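Local coordinates for LPXTG cell wall surface protein (Streptococcus gordonii, PDB 4IGB) that is probably an adhesin of the streptococcal surface, anchored to peptidoglycan, and is represented here by its N-terminal N1 and N2 domains, at residues Thr115-Asn120 / Ala169-Ala174; Ser134-Phe139 / Tyr164-Ala169; Gln309-Lys314 / Thr395-Lys400; Glu341-Lys346 / Glu407-Thr412. All coordinates share one frame; numbering follows the deposited sequence.

Interaction 1 (Thr115-Asn120 / Ala169-Ala174); sequences TLHYLN and AFWIDA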
# COMPACT_ATOMS: atom_id res chain seq x y z
N THR B 115 12.05 -8.89 -18.29
CA THR B 115 12.25 -9.42 -19.63
C THR B 115 12.46 -8.26 -20.60
O THR B 115 11.63 -7.35 -20.69
CB THR B 115 11.01 -10.23 -20.11
OG1 THR B 115 10.71 -11.26 -19.16
CG2 THR B 115 11.27 -10.85 -21.48
N LEU B 116 13.57 -8.31 -21.32
CA LEU B 116 13.88 -7.35 -22.38
C LEU B 116 13.35 -7.90 -23.70
O LEU B 116 13.82 -8.95 -24.16
CB LEU B 116 15.40 -7.13 -22.48
CG LEU B 116 16.06 -6.03 -21.65
CD1 LEU B 116 15.38 -5.79 -20.31
CD2 LEU B 116 17.55 -6.29 -21.44
N HIS B 117 12.38 -7.21 -24.29
CA HIS B 117 11.84 -7.58 -25.58
C HIS B 117 12.55 -6.82 -26.69
O HIS B 117 12.38 -5.60 -26.83
CB HIS B 117 10.33 -7.30 -25.64
CG HIS B 117 9.51 -8.19 -24.75
ND1 HIS B 117 8.96 -9.38 -25.19
CD2 HIS B 117 9.17 -8.08 -23.44
CE1 HIS B 117 8.31 -9.95 -24.19
NE2 HIS B 117 8.43 -9.19 -23.12
N TYR B 118 13.35 -7.53 -27.47
CA TYR B 118 14.06 -6.93 -28.59
C TYR B 118 13.09 -6.25 -29.57
O TYR B 118 12.09 -6.85 -29.98
CB TYR B 118 14.91 -7.98 -29.31
CG TYR B 118 15.84 -7.41 -30.34
CD1 TYR B 118 16.86 -6.53 -29.97
CD2 TYR B 118 15.72 -7.74 -31.69
CE1 TYR B 118 17.73 -6.00 -30.91
CE2 TYR B 118 16.59 -7.21 -32.64
CZ TYR B 118 17.59 -6.34 -32.24
OH TYR B 118 18.45 -5.81 -33.16
N LEU B 119 13.37 -5.01 -29.94
CA LEU B 119 12.45 -4.22 -30.76
C LEU B 119 12.54 -4.50 -32.27
O LEU B 119 11.67 -4.09 -33.02
CB LEU B 119 12.65 -2.74 -30.50
CG LEU B 119 11.93 -2.16 -29.28
CD1 LEU B 119 12.48 -0.78 -28.96
CD2 LEU B 119 10.42 -2.10 -29.53
N ASN B 120 13.59 -5.20 -32.71
CA ASN B 120 13.69 -5.55 -34.12
C ASN B 120 13.52 -4.36 -35.07
O ASN B 120 12.69 -4.38 -35.97
CB ASN B 120 12.68 -6.64 -34.48
CG ASN B 120 13.22 -8.02 -34.23
OD1 ASN B 120 12.76 -8.75 -33.34
ND2 ASN B 120 14.23 -8.41 -35.02
N ALA B 169 16.17 0.06 -27.81
CA ALA B 169 16.64 -1.24 -28.28
C ALA B 169 15.73 -2.40 -27.82
O ALA B 169 15.48 -3.35 -28.58
CB ALA B 169 18.06 -1.49 -27.81
N PHE B 170 15.25 -2.32 -26.59
CA PHE B 170 14.31 -3.31 -26.07
C PHE B 170 13.21 -2.58 -25.31
O PHE B 170 13.49 -1.58 -24.64
CB PHE B 170 14.98 -4.26 -25.05
CG PHE B 170 16.15 -5.05 -25.58
CD1 PHE B 170 16.00 -6.37 -25.94
CD2 PHE B 170 17.40 -4.48 -25.66
CE1 PHE B 170 17.06 -7.11 -26.40
CE2 PHE B 170 18.47 -5.21 -26.12
CZ PHE B 170 18.30 -6.52 -26.50
N TRP B 171 11.98 -3.07 -25.38
CA TRP B 171 11.00 -2.64 -24.39
C TRP B 171 11.07 -3.63 -23.23
O TRP B 171 11.56 -4.75 -23.39
CB TRP B 171 9.58 -2.50 -24.96
CG TRP B 171 8.96 -3.74 -25.59
CD1 TRP B 171 9.17 -4.21 -26.85
CD2 TRP B 171 8.00 -4.63 -24.98
NE1 TRP B 171 8.40 -5.34 -27.07
CE2 TRP B 171 7.68 -5.62 -25.94
CE3 TRP B 171 7.39 -4.69 -23.73
CZ2 TRP B 171 6.79 -6.66 -25.67
CZ3 TRP B 171 6.50 -5.71 -23.46
CH2 TRP B 171 6.20 -6.68 -24.44
N ILE B 172 10.61 -3.21 -22.05
CA ILE B 172 10.79 -4.04 -20.87
C ILE B 172 9.46 -4.45 -20.24
O ILE B 172 8.44 -3.78 -20.41
CB ILE B 172 11.67 -3.34 -19.81
CG1 ILE B 172 10.90 -2.17 -19.17
CG2 ILE B 172 12.99 -2.89 -20.42
CD1 ILE B 172 11.68 -1.43 -18.10
N ASP B 173 9.51 -5.56 -19.53
CA ASP B 173 8.40 -6.05 -18.74
C ASP B 173 8.99 -6.44 -17.39
O ASP B 173 9.72 -7.42 -17.28
CB ASP B 173 7.74 -7.25 -19.43
CG ASP B 173 6.58 -7.83 -18.63
OD1 ASP B 173 5.91 -8.77 -19.13
OD2 ASP B 173 6.32 -7.38 -17.50
N ALA B 174 8.69 -5.65 -16.37
CA ALA B 174 9.19 -5.91 -15.03
C ALA B 174 8.10 -6.49 -14.15
O ALA B 174 7.05 -5.88 -13.98
CB ALA B 174 9.76 -4.63 -14.41
O HOH W 1 9.35 -10.34 -17.10
O HOH W 2 7.51 -10.42 -20.91
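Ala169 opens the pairing with its carbonyl, which accepts the backbone N-H of Leu119 at N-O 3.0 Å just where the strand of Thr115-Asn120 runs out. Next, Phe170 lays one ring face against the edge of Tyr118, Phe170 CE1 to Tyr118 CD1 3.6 Å, in an offset edge-to-face pair with the planes at 62°. Leu116 CB also touches Phe170 CD1; Leu116, Tyr118, Phe170 and Ile172 share one sheet face, and Met128 of helix 122-129 packs on both aromatic rings.

Trp171 lies on the other face of the sheet. With its CG held between the backbone N and the carbonyl carbon (chi1 59°), the indole folds across to the neighbouring strand, and its six-membered ring forms an offset stack with the His117 imidazole, centroids 3.8 Å apart and planes only 8° from parallel. Leu119 CD2 meets the indole edge at Trp171 CD1. The backbones of His117 and Trp171 exchange two hydrogen bonds, the shorter from His117 N to Trp171 O at 2.7 Å.

Ile172 turns back to the Leu116 side, CG2 to Leu116 CD1 3.8 Å. Asp173 and Thr115 exchange two backbone hydrogen bonds; a water links Asp173 OD1 to His117 NE2, while Tyr212 takes OD2. Such alternation of hydrogen-bonded and non-hydrogen-bonded pairs is the signature of an antiparallel beta ladder, here joining strands 103-118 and 170-182 within the large antiparallel sheet of the N-terminal domain.

Interaction 2 (Ser134-Phe139 / Tyr164-Ala169); sequences STVEFF and YIMNKA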
# COMPACT_ATOMS: atom_id res chain seq x y z
N SER B 134 25.93 -0.98 -23.97
CA SER B 134 26.00 -2.36 -23.48
C SER B 134 24.92 -2.73 -22.46
O SER B 134 24.79 -3.89 -22.09
CB SER B 134 27.36 -2.65 -22.86
OG SER B 134 27.57 -1.84 -21.71
N THR B 135 24.14 -1.75 -21.99
CA THR B 135 23.13 -2.05 -20.99
C THR B 135 21.77 -1.47 -21.36
O THR B 135 21.65 -0.66 -22.29
CB THR B 135 23.53 -1.55 -19.60
OG1 THR B 135 23.47 -0.12 -19.57
CG2 THR B 135 24.93 -2.01 -19.23
N VAL B 136 20.74 -1.90 -20.63
CA VAL B 136 19.39 -1.39 -20.83
C VAL B 136 18.84 -0.94 -19.48
O VAL B 136 19.02 -1.61 -18.46
CB VAL B 136 18.48 -2.46 -21.49
CG1 VAL B 136 17.03 -2.03 -21.47
CG2 VAL B 136 18.93 -2.76 -22.91
N GLU B 137 18.17 0.20 -19.48
CA GLU B 137 17.59 0.78 -18.27
C GLU B 137 16.41 -0.06 -17.77
O GLU B 137 15.61 -0.55 -18.58
CB GLU B 137 17.12 2.20 -18.58
CG GLU B 137 16.55 2.96 -17.40
CD GLU B 137 17.62 3.47 -16.44
OE1 GLU B 137 18.76 3.75 -16.89
OE2 GLU B 137 17.33 3.58 -15.23
N PHE B 138 16.27 -0.23 -16.46
CA PHE B 138 15.03 -0.80 -15.95
C PHE B 138 14.48 -0.17 -14.67
O PHE B 138 13.29 -0.25 -14.41
CB PHE B 138 15.11 -2.33 -15.81
CG PHE B 138 15.89 -2.81 -14.62
CD1 PHE B 138 15.24 -3.20 -13.46
CD2 PHE B 138 17.28 -2.90 -14.67
CE1 PHE B 138 15.95 -3.66 -12.37
CE2 PHE B 138 18.00 -3.35 -13.57
CZ PHE B 138 17.34 -3.74 -12.43
N PHE B 139 15.34 0.49 -13.89
CA PHE B 139 14.94 0.93 -12.56
C PHE B 139 15.84 2.01 -12.00
O PHE B 139 17.07 1.96 -12.14
CB PHE B 139 14.94 -0.29 -11.61
CG PHE B 139 14.63 0.05 -10.18
CD1 PHE B 139 13.33 0.37 -9.79
CD2 PHE B 139 15.62 0.01 -9.21
CE1 PHE B 139 13.03 0.65 -8.47
CE2 PHE B 139 15.32 0.30 -7.88
CZ PHE B 139 14.03 0.62 -7.51
N TYR B 164 26.53 4.29 -21.50
CA TYR B 164 26.54 3.04 -22.25
C TYR B 164 25.18 2.35 -22.26
O TYR B 164 25.08 1.14 -22.49
CB TYR B 164 27.64 2.10 -21.73
CG TYR B 164 27.74 2.07 -20.23
CD1 TYR B 164 26.79 1.39 -19.48
CD2 TYR B 164 28.76 2.73 -19.56
CE1 TYR B 164 26.85 1.37 -18.09
CE2 TYR B 164 28.84 2.72 -18.18
CZ TYR B 164 27.88 2.03 -17.45
OH TYR B 164 27.93 1.99 -16.07
N ILE B 165 24.12 3.12 -22.01
CA ILE B 165 22.77 2.57 -21.97
C ILE B 165 22.08 2.68 -23.33
O ILE B 165 22.03 3.76 -23.91
CB ILE B 165 21.91 3.25 -20.91
CG1 ILE B 165 22.69 3.42 -19.60
CG2 ILE B 165 20.63 2.44 -20.67
CD1 ILE B 165 21.99 4.30 -18.59
N MET B 166 21.55 1.57 -23.82
CA MET B 166 20.88 1.54 -25.12
C MET B 166 19.57 2.31 -25.13
O MET B 166 18.77 2.19 -24.19
CB MET B 166 20.59 0.10 -25.53
CG MET B 166 21.81 -0.73 -25.76
SD MET B 166 21.36 -2.38 -26.33
CE MET B 166 23.00 -3.06 -26.52
N ASN B 167 19.35 3.09 -26.19
CA ASN B 167 18.07 3.76 -26.40
C ASN B 167 17.21 3.01 -27.41
O ASN B 167 17.65 2.71 -28.52
CB ASN B 167 18.28 5.19 -26.90
CG ASN B 167 18.93 6.07 -25.86
OD1 ASN B 167 20.16 6.16 -25.79
ND2 ASN B 167 18.11 6.73 -25.04
N LYS B 168 15.98 2.72 -27.02
CA LYS B 168 15.01 2.18 -27.96
C LYS B 168 15.50 0.90 -28.59
O LYS B 168 15.27 0.67 -29.78
CB LYS B 168 14.71 3.20 -29.06
CG LYS B 168 14.13 4.50 -28.54
CD LYS B 168 14.11 5.57 -29.63
CE LYS B 168 13.61 6.89 -29.11
NZ LYS B 168 13.74 7.95 -30.15
N ALA B 169 16.17 0.06 -27.81
CA ALA B 169 16.64 -1.24 -28.28
C ALA B 169 15.73 -2.40 -27.82
O ALA B 169 15.48 -3.35 -28.58
CB ALA B 169 18.06 -1.49 -27.81
O HOH W 3 17.29 1.36 -22.00
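Thr135 and Tyr164 meet because each turns its side chain in between its own backbone N and carbonyl carbon, with chi1 at 71° and 42°: the hydroxyl OG1 then lies in the plane of the tyrosine ring, at its edge, 3.6 Å from CD1. The backbones make a single beta bridge, Thr135 with Ile165, by which the loop leading into strand 170-182 is fastened to the start of strand 135-142. Farther along that strand Phe138 and Phe139 both face Phe72, a classic beta bulge.

Tyr164 O is gripped by two successive N-H groups, those of Ser134 (N-O 2.7 Å) and Thr135 (N-O 3.1 Å), which fixes the carbonyl against the strand end. Ile165 sends CG1 toward Thr135 OG1 and CG2 over the backbone of Glu137, while its CD1 lies beside Glu137 OE1; the other carboxylate oxygen, OE2, bonds to Asn71. The phenol OH of Tyr164 reaches Asp48. Met166 runs extended beyond CG, so that SD lies 4.2 Å from Val136 CG2 and its chain also packs on helix 122-129. Its backbone N donates to Thr135 O at 2.7 Å, almost dead straight at 176°.

Interaction 3 (Gln309-Lys314 / Thr395-Lys400); sequences QDVTYK and TATNKK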
# COMPACT_ATOMS: atom_id res chain seq x y z
N GLN B 309 -14.66 -6.89 41.01
CA GLN B 309 -14.15 -5.52 40.92
C GLN B 309 -14.44 -4.94 39.53
O GLN B 309 -13.94 -5.44 38.51
CB GLN B 309 -12.64 -5.47 41.17
CG GLN B 309 -12.21 -5.95 42.54
CD GLN B 309 -12.74 -5.07 43.64
OE1 GLN B 309 -13.46 -5.54 44.52
NE2 GLN B 309 -12.39 -3.79 43.61
N ASP B 310 -15.24 -3.88 39.49
CA ASP B 310 -15.54 -3.24 38.22
C ASP B 310 -14.28 -2.78 37.50
O ASP B 310 -13.35 -2.27 38.12
CB ASP B 310 -16.45 -2.03 38.42
CG ASP B 310 -17.87 -2.43 38.75
OD1 ASP B 310 -18.22 -3.61 38.54
OD2 ASP B 310 -18.63 -1.54 39.20
N VAL B 311 -14.25 -2.98 36.19
CA VAL B 311 -13.27 -2.30 35.37
C VAL B 311 -13.98 -1.88 34.09
O VAL B 311 -14.67 -2.68 33.45
CB VAL B 311 -11.98 -3.13 35.11
CG1 VAL B 311 -11.72 -4.12 36.24
CG2 VAL B 311 -12.06 -3.84 33.78
N THR B 312 -13.84 -0.60 33.75
CA THR B 312 -14.62 -0.01 32.68
C THR B 312 -13.69 0.53 31.62
O THR B 312 -12.78 1.30 31.93
CB THR B 312 -15.48 1.15 33.23
OG1 THR B 312 -16.27 0.66 34.32
CG2 THR B 312 -16.41 1.70 32.15
N TYR B 313 -13.94 0.15 30.38
CA TYR B 313 -13.11 0.58 29.26
C TYR B 313 -13.85 1.60 28.40
O TYR B 313 -14.98 1.37 27.99
CB TYR B 313 -12.70 -0.62 28.41
CG TYR B 313 -11.81 -1.62 29.14
CD1 TYR B 313 -10.48 -1.32 29.42
CD2 TYR B 313 -12.29 -2.86 29.54
CE1 TYR B 313 -9.65 -2.22 30.08
CE2 TYR B 313 -11.46 -3.78 30.21
CZ TYR B 313 -10.15 -3.45 30.47
OH TYR B 313 -9.32 -4.34 31.12
N LYS B 314 -13.21 2.73 28.14
CA LYS B 314 -13.77 3.73 27.24
C LYS B 314 -12.89 3.79 26.01
O LYS B 314 -11.70 4.08 26.10
CB LYS B 314 -13.82 5.10 27.91
CG LYS B 314 -14.55 6.16 27.09
CD LYS B 314 -14.55 7.51 27.83
CE LYS B 314 -15.22 8.62 27.02
NZ LYS B 314 -15.03 9.97 27.65
N THR B 395 -17.05 -4.16 32.56
CA THR B 395 -16.68 -5.51 32.95
C THR B 395 -16.47 -5.56 34.46
O THR B 395 -16.48 -4.52 35.14
CB THR B 395 -15.38 -5.99 32.28
OG1 THR B 395 -14.26 -5.31 32.85
CG2 THR B 395 -15.40 -5.74 30.79
N ALA B 396 -16.28 -6.77 35.00
CA ALA B 396 -15.89 -6.92 36.40
C ALA B 396 -15.04 -8.18 36.57
O ALA B 396 -15.31 -9.20 35.96
CB ALA B 396 -17.12 -6.95 37.30
N THR B 397 -14.01 -8.10 37.40
CA THR B 397 -13.17 -9.25 37.67
C THR B 397 -14.01 -10.42 38.16
O THR B 397 -15.07 -10.23 38.76
CB THR B 397 -12.10 -8.92 38.71
OG1 THR B 397 -12.72 -8.50 39.93
CG2 THR B 397 -11.21 -7.80 38.20
N ASN B 398 -13.56 -11.64 37.86
CA ASN B 398 -14.21 -12.85 38.34
C ASN B 398 -13.28 -13.57 39.32
O ASN B 398 -12.24 -13.05 39.69
CB ASN B 398 -14.59 -13.77 37.18
CG ASN B 398 -13.40 -14.15 36.33
OD1 ASN B 398 -12.35 -14.50 36.85
ND2 ASN B 398 -13.56 -14.05 35.01
N LYS B 399 -13.67 -14.77 39.73
CA LYS B 399 -12.88 -15.51 40.71
C LYS B 399 -11.43 -15.73 40.27
O LYS B 399 -10.52 -15.75 41.10
CB LYS B 399 -13.55 -16.85 41.03
CG LYS B 399 -14.68 -16.74 42.03
CD LYS B 399 -14.14 -16.33 43.38
CE LYS B 399 -15.24 -15.83 44.31
NZ LYS B 399 -16.41 -16.74 44.36
N LYS B 400 -11.22 -15.87 38.96
CA LYS B 400 -9.89 -16.19 38.45
C LYS B 400 -8.86 -15.10 38.69
O LYS B 400 -7.66 -15.34 38.54
CB LYS B 400 -9.93 -16.51 36.96
CG LYS B 400 -10.98 -17.52 36.57
CD LYS B 400 -10.72 -18.01 35.16
CE LYS B 400 -12.02 -18.28 34.43
NZ LYS B 400 -11.79 -18.99 33.14
O HOH W 4 -17.48 -1.96 34.84
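Gln309 and Thr397 lie side by side, and their link uses one side-chain atom: the backbone N-H of Gln309 bonds to Thr397 OG1 at N-OG1 2.7 Å. In return Thr397 N donates to Gln309 O at 2.9 Å. The threonine hydroxyl can take this part because chi1 of 59° sets OG1 between the backbone N and the carbonyl carbon; the same oxygen bonds to the carbonyl of Lys306, so it accepts from one backbone and gives its proton to another.

Val311 and Thr395 form the hydrogen-bonded pair of the antiparallel ladder that joins strands 310-317 and 389-397 of the N2 domain. Val311 N reaches Thr395 O at 2.9 Å, although the donor stands above the carbonyl plane, 49° out of it, and so away from either lone pair. The Thr395 N-H answers to Val311 O. Between these two pairs comes the non-hydrogen-bonded one, Asp310 with Ala396, where Asp310 OD1 lies 3.7 Å from Ala396 CB and makes a long, weak ion pair with Lys346.

A water bonded to Thr312 OG1 donates to Thr395 O at 2.8 Å. Beyond the strand, Asn398 OD1 accepts from Lys400 N in an Asx turn, while its ND2 is held by Asp344 and the carbonyl of Glu341. Leu343 of strand 343-352, the other neighbour of strand 389-397, packs on Val311, Tyr313, Thr395 and Thr397; strand 310-317 is bordered by strand 295-304.

Interaction 4 (Glu341-Lys346 / Glu407-Thr412); sequences ERLDYK and EKIDNT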
# COMPACT_ATOMS: atom_id res chain seq x y z
N GLU B 341 -9.04 -12.97 30.66
CA GLU B 341 -9.88 -14.05 31.20
C GLU B 341 -10.32 -13.84 32.64
O GLU B 341 -11.28 -14.46 33.11
CB GLU B 341 -9.17 -15.41 31.06
CG GLU B 341 -9.24 -15.94 29.64
CD GLU B 341 -8.27 -17.08 29.36
OE1 GLU B 341 -7.46 -17.41 30.26
OE2 GLU B 341 -8.32 -17.63 28.24
N ARG B 342 -9.62 -12.95 33.35
CA ARG B 342 -9.97 -12.63 34.73
C ARG B 342 -11.13 -11.64 34.81
O ARG B 342 -11.52 -11.21 35.91
CB ARG B 342 -8.74 -12.09 35.47
CG ARG B 342 -7.66 -13.14 35.65
CD ARG B 342 -6.36 -12.52 36.09
NE ARG B 342 -5.72 -11.76 35.02
CZ ARG B 342 -4.53 -11.19 35.16
NH1 ARG B 342 -3.89 -11.29 36.32
NH2 ARG B 342 -3.98 -10.52 34.15
N LEU B 343 -11.68 -11.28 33.65
CA LEU B 343 -12.80 -10.34 33.59
C LEU B 343 -14.04 -10.99 33.00
O LEU B 343 -13.95 -11.78 32.06
CB LEU B 343 -12.44 -9.14 32.72
CG LEU B 343 -11.37 -8.14 33.17
CD1 LEU B 343 -11.18 -7.08 32.07
CD2 LEU B 343 -11.71 -7.49 34.52
N ASP B 344 -15.20 -10.65 33.56
CA ASP B 344 -16.47 -10.96 32.91
C ASP B 344 -17.01 -9.71 32.21
O ASP B 344 -17.16 -8.65 32.83
CB ASP B 344 -17.50 -11.44 33.94
CG ASP B 344 -17.12 -12.75 34.60
OD1 ASP B 344 -16.36 -13.54 33.99
OD2 ASP B 344 -17.58 -12.99 35.74
N TYR B 345 -17.34 -9.84 30.93
CA TYR B 345 -18.00 -8.78 30.19
C TYR B 345 -19.43 -8.60 30.70
O TYR B 345 -20.19 -9.56 30.76
CB TYR B 345 -18.02 -9.09 28.70
CG TYR B 345 -18.99 -8.23 27.90
CD1 TYR B 345 -18.70 -6.89 27.64
CD2 TYR B 345 -20.19 -8.75 27.43
CE1 TYR B 345 -19.59 -6.10 26.92
CE2 TYR B 345 -21.08 -7.97 26.71
CZ TYR B 345 -20.77 -6.64 26.45
OH TYR B 345 -21.65 -5.86 25.74
N LYS B 346 -19.81 -7.37 31.04
CA LYS B 346 -21.16 -7.10 31.52
C LYS B 346 -22.09 -6.50 30.46
O LYS B 346 -23.13 -7.09 30.14
CB LYS B 346 -21.12 -6.21 32.77
CG LYS B 346 -20.55 -6.93 33.98
CD LYS B 346 -20.18 -5.97 35.09
CE LYS B 346 -21.37 -5.18 35.63
NZ LYS B 346 -20.94 -4.42 36.84
N GLU B 407 0.16 -10.79 35.63
CA GLU B 407 -0.09 -9.89 36.76
C GLU B 407 -1.18 -8.92 36.37
O GLU B 407 -2.36 -9.21 36.54
CB GLU B 407 1.17 -9.12 37.17
CG GLU B 407 1.03 -8.33 38.48
CD GLU B 407 0.16 -7.07 38.37
OE1 GLU B 407 0.71 -5.96 38.20
OE2 GLU B 407 -1.08 -7.19 38.47
N LYS B 408 -0.76 -7.76 35.84
CA LYS B 408 -1.67 -6.67 35.52
C LYS B 408 -2.66 -7.10 34.45
O LYS B 408 -2.38 -7.99 33.66
CB LYS B 408 -0.88 -5.45 35.03
CG LYS B 408 -0.04 -5.75 33.80
CD LYS B 408 0.99 -4.66 33.52
CE LYS B 408 1.88 -5.05 32.32
NZ LYS B 408 1.78 -4.08 31.18
N ILE B 409 -3.83 -6.48 34.44
CA ILE B 409 -4.79 -6.78 33.40
C ILE B 409 -4.60 -5.77 32.29
O ILE B 409 -4.75 -4.57 32.51
CB ILE B 409 -6.23 -6.75 33.90
CG1 ILE B 409 -6.45 -7.82 34.97
CG2 ILE B 409 -7.20 -6.96 32.74
CD1 ILE B 409 -7.71 -7.61 35.79
N ASP B 410 -4.24 -6.27 31.11
CA ASP B 410 -4.03 -5.45 29.92
C ASP B 410 -5.27 -5.46 29.04
O ASP B 410 -6.11 -6.37 29.11
CB ASP B 410 -2.85 -5.98 29.10
CG ASP B 410 -1.52 -5.77 29.80
OD1 ASP B 410 -1.41 -4.78 30.56
OD2 ASP B 410 -0.60 -6.59 29.61
N ASN B 411 -5.39 -4.44 28.19
CA ASN B 411 -6.47 -4.40 27.22
C ASN B 411 -6.11 -3.56 25.99
O ASN B 411 -5.39 -2.55 26.10
CB ASN B 411 -7.75 -3.89 27.89
CG ASN B 411 -8.94 -3.92 26.97
OD1 ASN B 411 -9.37 -2.88 26.47
ND2 ASN B 411 -9.48 -5.11 26.72
N THR B 412 -6.58 -4.00 24.83
CA THR B 412 -6.37 -3.30 23.57
C THR B 412 -7.63 -3.49 22.75
O THR B 412 -8.24 -4.57 22.77
CB THR B 412 -5.13 -3.85 22.81
OG1 THR B 412 -3.94 -3.48 23.51
CG2 THR B 412 -5.04 -3.30 21.37
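Arg342 and Leu343 meet Ile409 and its approach in a side-chain contact between strands that are not partners: strand 343-352 pairs with strand 389-397, whereas strand 409-417 pairs with strands 333-338 and 427-432. The contact is buried in the N2 domain, and the nearest alpha carbons, of Arg342 and Ile409, are 7.9 Å apart, too far for beta pairing.

Its polar half is the guanidinium of Arg342. The chain turns about its CG-CD bond (chi3 -72°), and this carries the flat group to the backbone that leads into strand 409-417. NH1 donates to Glu407 O at 2.6 Å, bent to 136° at the hydrogen; NH2 adds weak bonds, to Lys408 O at 3.0 Å and to Glu407 O. Both carbonyl oxygens lie at the edge of the group, Glu407 O tilted 26° out of its plane, while Ile409 CG1 sits over one face, 3.8 Å from NH2. Asp340 forms a salt bridge with NH2. Because Glu407 is poorly ordered, the exact geometry at its carbonyl is less certain; its own carboxylate turns to Leu431 N.

The apolar half lies alongside. Leu343 CD1 touches Ile409 CG2 at 4.0 Å, and Tyr313 packs on both residues. Within 407-412, Lys408 NZ forms a weak salt bridge with Asp410 OD1.

The buried arginine thus meets two main-chain oxygens at its edge, mostly through weak bonds, and one aspartate, with Ile409 CG1 over one face; the charge is probably balanced by Asp340, and the bonds to the carbonyls are consistent with Arg342 tethering the loop before strand 409-417.

Interactions 1 and 2 lie in the N-terminal domain and interactions 3 and 4 in the N2 domain, on opposite sides of the chain's centre. Interaction 2 is nested inside the loop closed by interaction 1 and shares Ala169 with it, and the Phe170 ring packs on Val136. Interactions 3 and 4 interlock instead, their segments alternating along the chain, strands 389-397 and 343-352 being neighbours in one sheet. Interactions 1 and 3 are partly buried ladders ruled by backbone bonds, the first richer in aromatic stacking, the other in threonine hydroxyls. Interactions 2 and 4 are buried: one ties a loop by its main chain, the other by an arginine beside a leucine-isoleucine contact.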